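Local coordinates for centrosomal protein of 104 kDa (PDB 5LPH) that is required for ciliogenesis and for the structural integrity of the ciliary tip, and is represented here by its TOG domain, a tubulin-binding module, at residues Cys57-Trp60 and Ser61-Glu64; Val79-Lys83 and Glu84-Asn88; Ser107-Gln110 and Ala111-Leu115; Thr134-Cys137 and Val138-Ile142; Ile164-Met167 and Ala168-Glu172. All coordinates share one frame; numbering follows the deposited sequence.

The five contacts are local and follow one another along the chain, all in the all-helical TOG domain. Contact 1 opens helix 60-76 and contact 2 opens helix 83-100. Their centres are 28 Å apart. Contact 3 lies on helix 106-126, contact 4 on helix 131-147, and contact 5 at the break between helix 154-169 and helix 171-174. Contacts 1 and 3 touch through Trp60 and Glu64 on Ser107 and Val108. Contacts 4 and 5, with centres 12 Å apart, meet where Ile142 packs on Ile164 and Met167. Contacts 3 and 4 come within about 7 Å at their nearest atoms. Successive helices thus stack into the elongated HEAT-repeat array that forms a TOG domain.

Contact 1 of 5, residues Cys57-Trp60 and Ser61-Glu64; sequences CKTW and SYRE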
loop_
_atom_site.group_PDB
_atom_site.type_symbol
_atom_site.label_atom_id
_atom_site.label_comp_id
_atom_site.label_asym_id
_atom_site.label_seq_id
_atom_site.Cartn_x
_atom_site.Cartn_y
_atom_site.Cartn_z
ATOM N N CYS A 57 -19.060 -8.711 13.059
ATOM C CA CYS A 57 -19.513 -10.017 13.554
ATOM C C CYS A 57 -18.769 -11.196 12.912
ATOM O O CYS A 57 -18.020 -11.033 11.943
ATOM C CB CYS A 57 -21.022 -10.162 13.375
ATOM S SG CYS A 57 -21.544 -10.572 11.712
ATOM N N LYS A 58 -19.005 -12.384 13.460
ATOM C CA LYS A 58 -18.268 -13.594 13.087
ATOM C C LYS A 58 -18.787 -14.305 11.831
ATOM O O LYS A 58 -18.239 -15.333 11.451
ATOM C CB LYS A 58 -18.243 -14.568 14.271
ATOM C CG LYS A 58 -17.298 -14.140 15.379
ATOM C CD LYS A 58 -17.498 -14.983 16.629
ATOM C CE LYS A 58 -16.521 -14.599 17.731
ATOM N NZ LYS A 58 -16.840 -15.324 18.991
ATOM N N THR A 59 -19.828 -13.768 11.193
ATOM C CA THR A 59 -20.413 -14.371 10.000
ATOM C C THR A 59 -19.948 -13.601 8.764
ATOM O O THR A 59 -20.354 -12.452 8.559
ATOM C CB THR A 59 -21.958 -14.364 10.103
ATOM O OG1 THR A 59 -22.341 -14.925 11.362
ATOM C CG2 THR A 59 -22.601 -15.171 8.988
ATOM N N TRP A 60 -19.118 -14.239 7.931
ATOM C CA TRP A 60 -18.471 -13.536 6.823
ATOM C C TRP A 60 -19.460 -12.955 5.828
ATOM O O TRP A 60 -19.211 -11.886 5.290
ATOM C CB TRP A 60 -17.406 -14.397 6.113
ATOM C CG TRP A 60 -17.930 -15.470 5.240
ATOM C CD1 TRP A 60 -18.054 -16.781 5.559
ATOM C CD2 TRP A 60 -18.385 -15.335 3.888
ATOM N NE1 TRP A 60 -18.569 -17.476 4.499
ATOM C CE2 TRP A 60 -18.788 -16.611 3.462
ATOM C CE3 TRP A 60 -18.509 -14.256 3.004
ATOM C CZ2 TRP A 60 -19.294 -16.848 2.182
ATOM C CZ3 TRP A 60 -19.017 -14.486 1.733
ATOM C CH2 TRP A 60 -19.401 -15.776 1.332
ATOM N N SER A 61 -20.572 -13.647 5.584
ATOM C CA SER A 61 -21.584 -13.155 4.641
ATOM C C SER A 61 -22.266 -11.873 5.131
ATOM O O SER A 61 -22.745 -11.084 4.312
ATOM C CB SER A 61 -22.625 -14.240 4.323
ATOM O OG SER A 61 -23.230 -14.748 5.499
ATOM N N TYR A 62 -22.314 -11.672 6.451
ATOM C CA TYR A 62 -22.765 -10.400 7.020
ATOM C C TYR A 62 -21.694 -9.326 6.896
ATOM O O TYR A 62 -22.020 -8.183 6.588
ATOM C CB TYR A 62 -23.200 -10.542 8.490
ATOM C CG TYR A 62 -24.431 -11.404 8.738
ATOM C CD1 TYR A 62 -25.235 -11.881 7.680
ATOM C CD2 TYR A 62 -24.813 -11.726 10.042
ATOM C CE1 TYR A 62 -26.351 -12.664 7.921
ATOM C CE2 TYR A 62 -25.937 -12.506 10.292
ATOM C CZ TYR A 62 -26.701 -12.971 9.228
ATOM O OH TYR A 62 -27.813 -13.742 9.445
ATOM N N ARG A 63 -20.434 -9.679 7.150
ATOM C CA ARG A 63 -19.329 -8.731 6.961
ATOM C C ARG A 63 -19.256 -8.263 5.512
ATOM O O ARG A 63 -19.082 -7.068 5.257
ATOM C CB ARG A 63 -17.994 -9.321 7.400
ATOM C CG ARG A 63 -17.916 -9.589 8.894
ATOM C CD ARG A 63 -16.482 -9.721 9.372
ATOM N NE ARG A 63 -15.750 -10.800 8.717
ATOM C CZ ARG A 63 -15.806 -12.098 9.037
ATOM N NH1 ARG A 63 -16.616 -12.561 9.991
ATOM N NH2 ARG A 63 -15.054 -12.961 8.359
ATOM N N GLU A 64 -19.441 -9.194 4.572
ATOM C CA GLU A 64 -19.467 -8.857 3.148
ATOM C C GLU A 64 -20.655 -7.963 2.804
ATOM O O GLU A 64 -20.496 -6.970 2.095
ATOM C CB GLU A 64 -19.514 -10.114 2.272
ATOM C CG GLU A 64 -19.162 -9.834 0.813
ATOM C CD GLU A 64 -19.728 -10.831 -0.189
ATOM O OE1 GLU A 64 -20.698 -11.559 0.116
ATOM O OE2 GLU A 64 -19.201 -10.864 -1.321
#
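Arg63 reaches back from the first turn of helix 60-76 to the loop before it. Its CB lies 3.5 Å from Trp60 O. CG then passes 3.4 Å from Cys57 O, and CD stays close to the same oxygen. A bend at chi3 (-59°) turns the end of the chain back toward the loop. There NH1 donates to Cys57 O at 2.8 Å. The bond is fairly straight, lies near the guanidinium plane and uses a lone pair of the carbonyl. NH2 sits 3.6 Å from Trp60 CB, with the start of Trp60 covering one face of the group. NE forms a salt bridge with Asp103, so NE and NH1 are both engaged, which limits rotation of the group.

Thr59 occupies the N-cap position, but its side chain makes no capping bond. Its carbonyl accepts from Arg63 N at 3.1 Å and weakly from Tyr62 N. With CG2 anti to the backbone N, the Thr59 methyl lies over the centre of the Tyr62 ring, 4.1 Å above it, in a CH-pi contact. Cys57 SG comes to the edge of that ring and touches Tyr62 CB at 3.6 Å. Tyr62 OH bonds to Gly27 O.

The turn joins helix 49-56 to helix 60-76. Trp60, Arg63 and Glu64 rest against the start of helix 106-126, at Ser107 and Val108.

Contact 2 of 5, residues Val79-Lys83 and Glu84-Asn88; sequences VGTPK and EDLKN
Asp85 turns one oxygen of its flat carboxylate to the Pro82 ring. OD2 approaches the carbon side of that ring, 3.7 Å from CG and nearly as close to CB and CD. It stays farther from the ring nitrogen. The other flat group is the peptide after Pro82. Its oxygen accepts from Leu86 N at 3.1 Å, and the donor lies in the carbonyl plane. Asp85 N adds a weak bond to the same oxygen.

Next to this, Leu86 leans back over Thr81. CD1 lies 3.3 Å from Thr81 O, while CD2 meets Thr81 CB at 4.0 Å. Thr81 CG2 is anti to the backbone N, which brings this methyl near Leu86 CG. Thr81 OG1 bonds to Pro78 O, which helps set the rotation of this side chain. Lys87 N continues the helix by donating to Lys83 O at 2.9 Å.

Pro82 is the N-cap residue and has no N-H, so Asp85 cannot close a capping box with it. The acid may still interact favourably with the positive end of the helix dipole. The Thr81-Leu86 pair links the residue before the N-cap to the fourth residue after it. This resembles a hydrophobic staple at the start of helix 83-100.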
loop_
_atom_site.group_PDB
_atom_site.type_symbol
_atom_site.label_atom_id
_atom_site.label_comp_id
_atom_site.label_asym_id
_atom_site.label_seq_id
_atom_site.Cartn_x
_atom_site.Cartn_y
_atom_site.Cartn_z
ATOM N N VAL A 79 -25.923 14.865 -4.873
ATOM C CA VAL A 79 -24.887 15.909 -5.117
ATOM C C VAL A 79 -24.813 17.101 -4.147
ATOM O O VAL A 79 -23.711 17.536 -3.809
ATOM C CB VAL A 79 -24.934 16.456 -6.579
ATOM C CG1 VAL A 79 -24.480 15.387 -7.567
ATOM C CG2 VAL A 79 -26.321 16.984 -6.947
ATOM N N GLY A 80 -25.960 17.618 -3.705
ATOM C CA GLY A 80 -26.020 18.785 -2.822
ATOM C C GLY A 80 -25.885 18.554 -1.319
ATOM O O GLY A 80 -25.985 19.511 -0.560
ATOM N N THR A 81 -25.705 17.301 -0.884
ATOM C CA THR A 81 -25.481 16.947 0.536
ATOM C C THR A 81 -24.359 17.781 1.183
ATOM O O THR A 81 -23.304 17.942 0.572
ATOM C CB THR A 81 -25.102 15.450 0.678
ATOM O OG1 THR A 81 -25.994 14.648 -0.104
ATOM C CG2 THR A 81 -25.158 14.980 2.139
ATOM N N PRO A 82 -24.573 18.300 2.417
ATOM C CA PRO A 82 -23.528 19.103 3.083
ATOM C C PRO A 82 -22.154 18.426 3.130
ATOM O O PRO A 82 -22.071 17.224 3.397
ATOM C CB PRO A 82 -24.074 19.291 4.504
ATOM C CG PRO A 82 -25.550 19.203 4.354
ATOM C CD PRO A 82 -25.807 18.242 3.227
ATOM N N LYS A 83 -21.101 19.201 2.869
ATOM C CA LYS A 83 -19.731 18.672 2.783
ATOM C C LYS A 83 -19.289 17.912 4.028
ATOM O O LYS A 83 -18.645 16.870 3.910
ATOM C CB LYS A 83 -18.714 19.784 2.485
ATOM C CG LYS A 83 -18.495 20.033 1.003
ATOM C CD LYS A 83 -17.380 21.040 0.764
ATOM C CE LYS A 83 -17.082 21.194 -0.720
ATOM N NZ LYS A 83 -16.515 22.536 -1.027
ATOM N N GLU A 84 -19.643 18.422 5.205
ATOM C CA GLU A 84 -19.251 17.783 6.465
ATOM C C GLU A 84 -19.886 16.404 6.666
ATOM O O GLU A 84 -19.241 15.515 7.222
ATOM C CB GLU A 84 -19.540 18.693 7.667
ATOM C CG GLU A 84 -18.568 19.860 7.793
ATOM C CD GLU A 84 -17.141 19.420 8.100
ATOM O OE1 GLU A 84 -16.933 18.723 9.118
ATOM O OE2 GLU A 84 -16.225 19.771 7.321
ATOM N N ASP A 85 -21.123 16.225 6.202
ATOM C CA ASP A 85 -21.773 14.906 6.224
ATOM C C ASP A 85 -21.085 13.942 5.245
ATOM O O ASP A 85 -20.850 12.776 5.577
ATOM C CB ASP A 85 -23.273 15.016 5.895
ATOM C CG ASP A 85 -24.056 15.847 6.919
ATOM O OD1 ASP A 85 -23.568 16.054 8.058
ATOM O OD2 ASP A 85 -25.177 16.290 6.580
ATOM N N LEU A 86 -20.757 14.438 4.052
ATOM C CA LEU A 86 -20.032 13.645 3.057
ATOM C C LEU A 86 -18.654 13.213 3.549
ATOM O O LEU A 86 -18.254 12.071 3.315
ATOM C CB LEU A 86 -19.898 14.401 1.731
ATOM C CG LEU A 86 -21.208 14.642 0.982
ATOM C CD1 LEU A 86 -21.024 15.712 -0.085
ATOM C CD2 LEU A 86 -21.734 13.353 0.368
ATOM N N LYS A 87 -17.945 14.113 4.233
ATOM C CA LYS A 87 -16.632 13.793 4.805
ATOM C C LYS A 87 -16.722 12.821 5.981
ATOM O O LYS A 87 -15.930 11.889 6.060
ATOM C CB LYS A 87 -15.887 15.058 5.236
ATOM C CG LYS A 87 -15.376 15.905 4.084
ATOM C CD LYS A 87 -14.769 17.204 4.592
ATOM C CE LYS A 87 -14.444 18.149 3.446
ATOM N NZ LYS A 87 -13.769 19.394 3.912
ATOM N N ASN A 88 -17.669 13.038 6.894
ATOM C CA ASN A 88 -17.878 12.112 8.021
ATOM C C ASN A 88 -18.179 10.694 7.540
ATOM O O ASN A 88 -17.621 9.723 8.053
ATOM C CB ASN A 88 -19.028 12.578 8.927
ATOM C CG ASN A 88 -18.680 13.805 9.743
ATOM O OD1 ASN A 88 -17.510 14.079 10.013
ATOM N ND2 ASN A 88 -19.704 14.552 10.144
#

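Contact 3 of 5, residues Ser107-Gln110 and Ala111-Leu115; sequences SVFQ and ASLKL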
loop_
_atom_site.group_PDB
_atom_site.type_symbol
_atom_site.label_atom_id
_atom_site.label_comp_id
_atom_site.label_asym_id
_atom_site.label_seq_id
_atom_site.Cartn_x
_atom_site.Cartn_y
_atom_site.Cartn_z
ATOM N N SER A 107 -13.576 -13.185 0.216
ATOM C CA SER A 107 -14.702 -12.383 -0.306
ATOM C C SER A 107 -14.905 -11.050 0.404
ATOM O O SER A 107 -15.310 -10.079 -0.225
ATOM C CB SER A 107 -16.010 -13.165 -0.217
ATOM O OG SER A 107 -16.014 -14.210 -1.157
ATOM N N VAL A 108 -14.640 -11.025 1.708
ATOM C CA VAL A 108 -14.761 -9.806 2.506
ATOM C C VAL A 108 -13.598 -8.868 2.167
ATOM O O VAL A 108 -13.812 -7.674 1.983
ATOM C CB VAL A 108 -14.769 -10.107 4.025
ATOM C CG1 VAL A 108 -14.859 -8.816 4.834
ATOM C CG2 VAL A 108 -15.921 -11.044 4.380
ATOM N N PHE A 109 -12.383 -9.422 2.106
ATOM C CA PHE A 109 -11.174 -8.698 1.674
ATOM C C PHE A 109 -11.374 -8.042 0.307
ATOM O O PHE A 109 -11.091 -6.856 0.144
ATOM C CB PHE A 109 -9.958 -9.652 1.666
ATOM C CG PHE A 109 -8.743 -9.123 0.940
ATOM C CD1 PHE A 109 -7.951 -8.127 1.505
ATOM C CD2 PHE A 109 -8.367 -9.653 -0.290
ATOM C CE1 PHE A 109 -6.825 -7.654 0.847
ATOM C CE2 PHE A 109 -7.237 -9.186 -0.953
ATOM C CZ PHE A 109 -6.466 -8.183 -0.383
ATOM N N GLN A 110 -11.907 -8.807 -0.645
ATOM C CA GLN A 110 -12.178 -8.309 -2.003
ATOM C C GLN A 110 -13.255 -7.218 -2.066
ATOM O O GLN A 110 -13.119 -6.250 -2.822
ATOM C CB GLN A 110 -12.550 -9.468 -2.936
ATOM C CG GLN A 110 -11.333 -10.147 -3.562
ATOM C CD GLN A 110 -11.575 -11.581 -4.014
ATOM O OE1 GLN A 110 -10.658 -12.415 -4.013
ATOM N NE2 GLN A 110 -12.808 -11.879 -4.396
ATOM N N ALA A 111 -14.315 -7.379 -1.277
ATOM C CA ALA A 111 -15.371 -6.365 -1.182
ATOM C C ALA A 111 -14.850 -5.047 -0.606
ATOM O O ALA A 111 -15.306 -3.986 -1.009
ATOM C CB ALA A 111 -16.546 -6.878 -0.355
ATOM N N SER A 112 -13.900 -5.118 0.328
ATOM C CA SER A 112 -13.288 -3.910 0.895
ATOM C C SER A 112 -12.468 -3.132 -0.148
ATOM O O SER A 112 -12.473 -1.902 -0.134
ATOM C CB SER A 112 -12.421 -4.238 2.116
ATOM O OG SER A 112 -11.139 -4.722 1.743
ATOM N N LEU A 113 -11.795 -3.845 -1.054
ATOM C CA LEU A 113 -11.038 -3.204 -2.138
ATOM C C LEU A 113 -11.960 -2.532 -3.160
ATOM O O LEU A 113 -11.677 -1.432 -3.625
ATOM C CB LEU A 113 -10.102 -4.204 -2.834
ATOM C CG LEU A 113 -9.035 -4.883 -1.968
ATOM C CD1 LEU A 113 -8.124 -5.747 -2.824
ATOM C CD2 LEU A 113 -8.213 -3.872 -1.187
ATOM N N LYS A 114 -13.063 -3.193 -3.491
ATOM C CA LYS A 114 -14.095 -2.626 -4.363
ATOM C C LYS A 114 -14.674 -1.329 -3.771
ATOM O O LYS A 114 -14.829 -0.333 -4.478
ATOM C CB LYS A 114 -15.197 -3.667 -4.581
ATOM C CG LYS A 114 -16.376 -3.227 -5.432
ATOM C CD LYS A 114 -17.459 -4.300 -5.441
ATOM C CE LYS A 114 -18.756 -3.793 -6.057
ATOM N NZ LYS A 114 -18.633 -3.621 -7.531
ATOM N N LEU A 115 -14.984 -1.353 -2.478
ATOM C CA LEU A 115 -15.461 -0.168 -1.763
ATOM C C LEU A 115 -14.404 0.947 -1.760
ATOM O O LEU A 115 -14.722 2.106 -2.012
ATOM C CB LEU A 115 -15.845 -0.537 -0.322
ATOM C CG LEU A 115 -16.309 0.575 0.626
ATOM C CD1 LEU A 115 -17.468 1.354 0.034
ATOM C CD2 LEU A 115 -16.707 0.000 1.977
#
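Ser107 and Ala111 meet on one turn of helix 106-126, in the helical array of the TOG domain. Ser107 O accepts from Ala111 N at 3.1 Å. Ala111 CB also lies 3.4 Å from Ser107 O. Val108 O takes the next bond, from Ser112 N at 3.0 Å. The side chain of Val108 faces the other way, toward Leu67 of helix 60-76.

Phe109 carries the main side-chain contact. Its CG is anti to the backbone N (chi1 166°), and the ring stands out from the helix, within reach of Leu113. The leucine comes over one face. Its CD1 methyl is off-centre, closest to the rim at CZ (3.8 Å), in a CH-pi contact. The two side chains then pack together on helix 154-169, where both touch Thr159. The ring also has a cation-pi contact with Arg148.

Gln110 is on the exposed side. Its carbonyl receives Lys114 N at 3.1 Å.

The backbone bond from Leu113 N to Phe109 O is long and weak. The same carbonyl accepts a second, shorter bond. Ser112 is buried, and its OG sits between its own N and carbonyl carbon (chi1 80°), from where it donates to Phe109 O at 2.7 Å.

Contact 4 of 5, residues Thr134-Cys137 and Val138-Ile142; sequences TAHC and VERTI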
loop_
_atom_site.group_PDB
_atom_site.type_symbol
_atom_site.label_atom_id
_atom_site.label_comp_id
_atom_site.label_asym_id
_atom_site.label_seq_id
_atom_site.Cartn_x
_atom_site.Cartn_y
_atom_site.Cartn_z
ATOM N N THR A 134 -8.709 12.366 -0.351
ATOM C CA THR A 134 -7.969 11.352 -1.104
ATOM C C THR A 134 -6.769 10.859 -0.304
ATOM O O THR A 134 -6.581 9.655 -0.144
ATOM C CB THR A 134 -7.509 11.880 -2.473
ATOM O OG1 THR A 134 -8.652 12.278 -3.236
ATOM C CG2 THR A 134 -6.756 10.806 -3.249
ATOM N N ALA A 135 -5.992 11.797 0.229
ATOM C CA ALA A 135 -4.844 11.467 1.076
ATOM C C ALA A 135 -5.238 10.633 2.295
ATOM O O ALA A 135 -4.540 9.692 2.653
ATOM C CB ALA A 135 -4.122 12.736 1.513
ATOM N N HIS A 136 -6.348 10.990 2.935
ATOM C CA HIS A 136 -6.837 10.241 4.097
ATOM C C HIS A 136 -7.158 8.766 3.757
ATOM O O HIS A 136 -6.749 7.868 4.488
ATOM C CB HIS A 136 -8.052 10.937 4.722
ATOM C CG HIS A 136 -8.579 10.242 5.936
ATOM N ND1 HIS A 136 -8.009 10.379 7.183
ATOM C CD2 HIS A 136 -9.614 9.384 6.086
ATOM C CE1 HIS A 136 -8.677 9.643 8.054
ATOM N NE2 HIS A 136 -9.656 9.030 7.411
ATOM N N CYS A 137 -7.861 8.534 2.648
ATOM C CA CYS A 137 -8.147 7.173 2.176
ATOM C C CYS A 137 -6.877 6.361 1.975
ATOM O O CYS A 137 -6.765 5.223 2.436
ATOM C CB CYS A 137 -8.920 7.203 0.859
ATOM S SG CYS A 137 -10.569 7.915 0.995
ATOM N N VAL A 138 -5.911 6.979 1.304
ATOM C CA VAL A 138 -4.650 6.327 0.984
ATOM C C VAL A 138 -3.825 6.035 2.245
ATOM O O VAL A 138 -3.364 4.905 2.426
ATOM C CB VAL A 138 -3.854 7.163 -0.045
ATOM C CG1 VAL A 138 -2.439 6.638 -0.211
ATOM C CG2 VAL A 138 -4.573 7.152 -1.385
ATOM N N GLU A 139 -3.656 7.034 3.111
ATOM C CA GLU A 139 -2.813 6.890 4.315
ATOM C C GLU A 139 -3.340 5.868 5.324
ATOM O O GLU A 139 -2.556 5.204 5.996
ATOM C CB GLU A 139 -2.612 8.246 5.016
ATOM C CG GLU A 139 -1.790 9.247 4.211
ATOM C CD GLU A 139 -1.897 10.686 4.716
ATOM O OE1 GLU A 139 -2.996 11.090 5.152
ATOM O OE2 GLU A 139 -0.887 11.430 4.654
ATOM N N ARG A 140 -4.660 5.757 5.437
ATOM C CA ARG A 140 -5.279 4.807 6.369
ATOM C C ARG A 140 -5.342 3.369 5.863
ATOM O O ARG A 140 -5.480 2.464 6.683
ATOM C CB ARG A 140 -6.694 5.267 6.742
ATOM C CG ARG A 140 -6.776 6.609 7.461
ATOM C CD ARG A 140 -6.004 6.622 8.769
ATOM N NE ARG A 140 -6.549 5.695 9.759
ATOM C CZ ARG A 140 -5.910 5.272 10.854
ATOM N NH1 ARG A 140 -4.661 5.654 11.124
ATOM N NH2 ARG A 140 -6.525 4.446 11.691
ATOM N N THR A 141 -5.250 3.157 4.545
ATOM C CA THR A 141 -5.421 1.825 3.945
ATOM C C THR A 141 -4.155 1.196 3.376
ATOM O O THR A 141 -3.980 -0.016 3.509
ATOM C CB THR A 141 -6.488 1.833 2.837
ATOM O OG1 THR A 141 -6.104 2.729 1.791
ATOM C CG2 THR A 141 -7.834 2.248 3.403
ATOM N N ILE A 142 -3.279 1.985 2.749
ATOM C CA ILE A 142 -2.111 1.406 2.059
ATOM C C ILE A 142 -1.160 0.633 2.991
ATOM O O ILE A 142 -0.724 -0.457 2.625
ATOM C CB ILE A 142 -1.338 2.427 1.144
ATOM C CG1 ILE A 142 -0.200 1.763 0.356
ATOM C CG2 ILE A 142 -0.619 3.530 1.901
ATOM C CD1 ILE A 142 -0.618 0.645 -0.549
#
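Thr134 O, Ala135 O and His136 O accept in turn from Val138 N, Glu139 N and Arg140 N. These are the regular backbone bonds of helix 131-147. The shortest runs from Glu139 N to Ala135 O, at 2.8 Å. The next bond in the series, from Thr141 N to Cys137 O, is weak and stretched to 3.3 Å.

A side chain supplements it. Thr141 OG1 donates to Cys137 O at 2.7 Å. The hydroxyl gets there because chi1 of 61° places it between the backbone N and the carbonyl carbon. The threonine is buried beside Leu116 of helix 106-126, so the bond satisfies a polar group within the packing.

The aromatic contact lies on another side of the helix. The CG methylene of Arg140 sits over one face of the His136 ring, 3.6 Å above its plane and displaced toward the rim. CE1 is the nearest ring atom, also at 3.6 Å. Bends at chi2 and chi3 carry the guanidinium away from above the ring, and the two planes are 24° apart.

Neighbouring helices cover the apolar side: Cys137 packs on Leu90 and Val94, Val138 on Ile178.

The histidine therefore meets the aliphatic part of Arg140. His136 NE2 is 5.1 Å from Arg140 NE, and its ND1 is 5.5 Å from Glu139 OE1. Their opposite charges may partly offset, so no net shift can be inferred.

Contact 5 of 5, residues Ile164-Met167 and Ala168-Glu172; sequences IQEM and ALFKE
Phe170 folds its ring back against the last turn of helix 154-169. Glu166 O lies 3.3 Å above one ring face, offset toward the rim. Met167 CA lies off-centre on the ring, 3.7 Å from CD2, in a CH-pi contact. The Glu166 side chain reaches the far end of the ring. Its CG is anti to the backbone N (chi1 -155°), and OE2 comes to 3.8 Å from Phe170 CZ. The carboxylate and ring planes are nearly perpendicular, and OE2 is held in a salt bridge with Lys117. The phenyl ring also rests on Lys117 and Thr121 of helix 106-126.

Met167, present as selenomethionine, and Ala168 make up the buried side. Ala168 N donates to Ile164 O at 2.9 Å, and Ala168 CB is 3.3 Å from the same oxygen. Met167 packs on Ile120, Ile142 and Ile179, and Ala168 on Ile179 and Leu206. Several helices converge here.

The outer side is looser. Leu169 is exposed, and its CD1 lies 3.6 Å from Gln165 O. Its N makes only weak bonds, to Gln165 O and Glu166 O. Helix 193-210 partly covers this side, with Gln165 OE1 bonded to Arg205.

The hydrogen bonding changes at Phe170. Its N donates to Met167 O at 3.1 Å, from well above the carbonyl plane, and only weakly to Glu166 O. This i+3 to i bond is of the 3-10 kind and tightens the turn. Phe170 occupies the N-cap position of helix 171-174. The chain passes through this turn from helix 154-169 into helix 171-174, within the first HEAT repeat of the TOG domain.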
loop_
_atom_site.group_PDB
_atom_site.type_symbol
_atom_site.label_atom_id
_atom_site.label_comp_id
_atom_site.label_asym_id
_atom_site.label_seq_id
_atom_site.Cartn_x
_atom_site.Cartn_y
_atom_site.Cartn_z
ATOM N N ILE A 164 -2.483 -2.070 -5.008
ATOM C CA ILE A 164 -1.576 -0.977 -4.632
ATOM C C ILE A 164 -1.032 -0.285 -5.890
ATOM O O ILE A 164 -1.005 0.946 -5.976
ATOM C CB ILE A 164 -0.417 -1.478 -3.736
ATOM C CG1 ILE A 164 -0.967 -1.959 -2.387
ATOM C CG2 ILE A 164 0.622 -0.377 -3.511
ATOM C CD1 ILE A 164 0.039 -2.644 -1.484
ATOM N N GLN A 165 -0.634 -1.096 -6.865
ATOM C CA GLN A 165 -0.182 -0.622 -8.179
ATOM C C GLN A 165 -1.288 0.148 -8.920
ATOM O O GLN A 165 -1.036 1.204 -9.496
ATOM C CB GLN A 165 0.333 -1.811 -8.986
ATOM C CG GLN A 165 1.463 -1.559 -9.971
ATOM C CD GLN A 165 1.908 -2.843 -10.655
ATOM O OE1 GLN A 165 2.049 -3.890 -10.008
ATOM N NE2 GLN A 165 2.143 -2.773 -11.959
ATOM N N GLU A 166 -2.514 -0.369 -8.852
ATOM C CA GLU A 166 -3.696 0.278 -9.431
ATOM C C GLU A 166 -3.963 1.663 -8.817
ATOM O O GLU A 166 -4.221 2.623 -9.546
ATOM C CB GLU A 166 -4.921 -0.625 -9.244
ATOM C CG GLU A 166 -6.040 -0.416 -10.247
ATOM C CD GLU A 166 -7.200 -1.378 -10.040
ATOM O OE1 GLU A 166 -6.969 -2.544 -9.628
ATOM O OE2 GLU A 166 -8.355 -0.962 -10.294
HETATM N N MSE A 167 -3.893 1.765 -7.488
HETATM C CA MSE A 167 -4.115 3.043 -6.791
HETATM C C MSE A 167 -2.986 4.010 -7.038
HETATM O O MSE A 167 -3.236 5.193 -7.259
HETATM C CB MSE A 167 -4.256 2.928 -5.268
HETATM C CG MSE A 167 -5.548 2.401 -4.674
HETATM SE SE MSE A 167 -5.528 2.996 -2.779
HETATM C CE MSE A 167 -3.982 1.979 -2.089
ATOM N N ALA A 168 -1.743 3.527 -7.018
ATOM C CA ALA A 168 -0.572 4.372 -7.282
ATOM C C ALA A 168 -0.621 5.111 -8.628
ATOM O O ALA A 168 -0.017 6.184 -8.764
ATOM C CB ALA A 168 0.708 3.555 -7.180
ATOM N N LEU A 169 -1.326 4.532 -9.606
ATOM C CA LEU A 169 -1.465 5.114 -10.944
ATOM C C LEU A 169 -2.799 5.850 -11.216
ATOM O O LEU A 169 -2.923 6.493 -12.259
ATOM C CB LEU A 169 -1.200 4.028 -12.007
ATOM C CG LEU A 169 0.284 3.601 -12.106
ATOM C CD1 LEU A 169 0.555 2.154 -12.533
ATOM C CD2 LEU A 169 1.000 4.584 -13.021
ATOM N N PHE A 170 -3.773 5.782 -10.303
ATOM C CA PHE A 170 -4.949 6.672 -10.369
ATOM C C PHE A 170 -4.472 8.124 -10.296
ATOM O O PHE A 170 -3.669 8.479 -9.430
ATOM C CB PHE A 170 -5.945 6.447 -9.204
ATOM C CG PHE A 170 -6.711 5.114 -9.234
ATOM C CD1 PHE A 170 -6.955 4.357 -10.407
ATOM C CD2 PHE A 170 -7.223 4.621 -8.034
ATOM C CE1 PHE A 170 -7.662 3.150 -10.340
ATOM C CE2 PHE A 170 -7.918 3.422 -7.967
ATOM C CZ PHE A 170 -8.143 2.687 -9.120
ATOM N N LYS A 171 -4.999 8.955 -11.191
ATOM C CA LYS A 171 -4.513 10.329 -11.404
ATOM C C LYS A 171 -4.417 11.145 -10.104
ATOM O O LYS A 171 -3.364 11.728 -9.791
ATOM C CB LYS A 171 -5.420 11.032 -12.440
ATOM C CG LYS A 171 -5.390 10.389 -13.826
ATOM C CD LYS A 171 -6.174 11.194 -14.850
ATOM C CE LYS A 171 -6.081 10.558 -16.230
ATOM N NZ LYS A 171 -6.827 11.338 -17.256
ATOM N N GLU A 172 -5.491 11.115 -9.321
ATOM C CA GLU A 172 -5.574 11.894 -8.081
ATOM C C GLU A 172 -4.575 11.429 -7.017
ATOM O O GLU A 172 -4.024 12.249 -6.279
ATOM C CB GLU A 172 -6.987 11.845 -7.487
ATOM C CG GLU A 172 -8.126 12.239 -8.403
ATOM C CD GLU A 172 -8.806 11.058 -9.096
ATOM O OE1 GLU A 172 -8.123 10.059 -9.424
ATOM O OE2 GLU A 172 -10.031 11.134 -9.316
#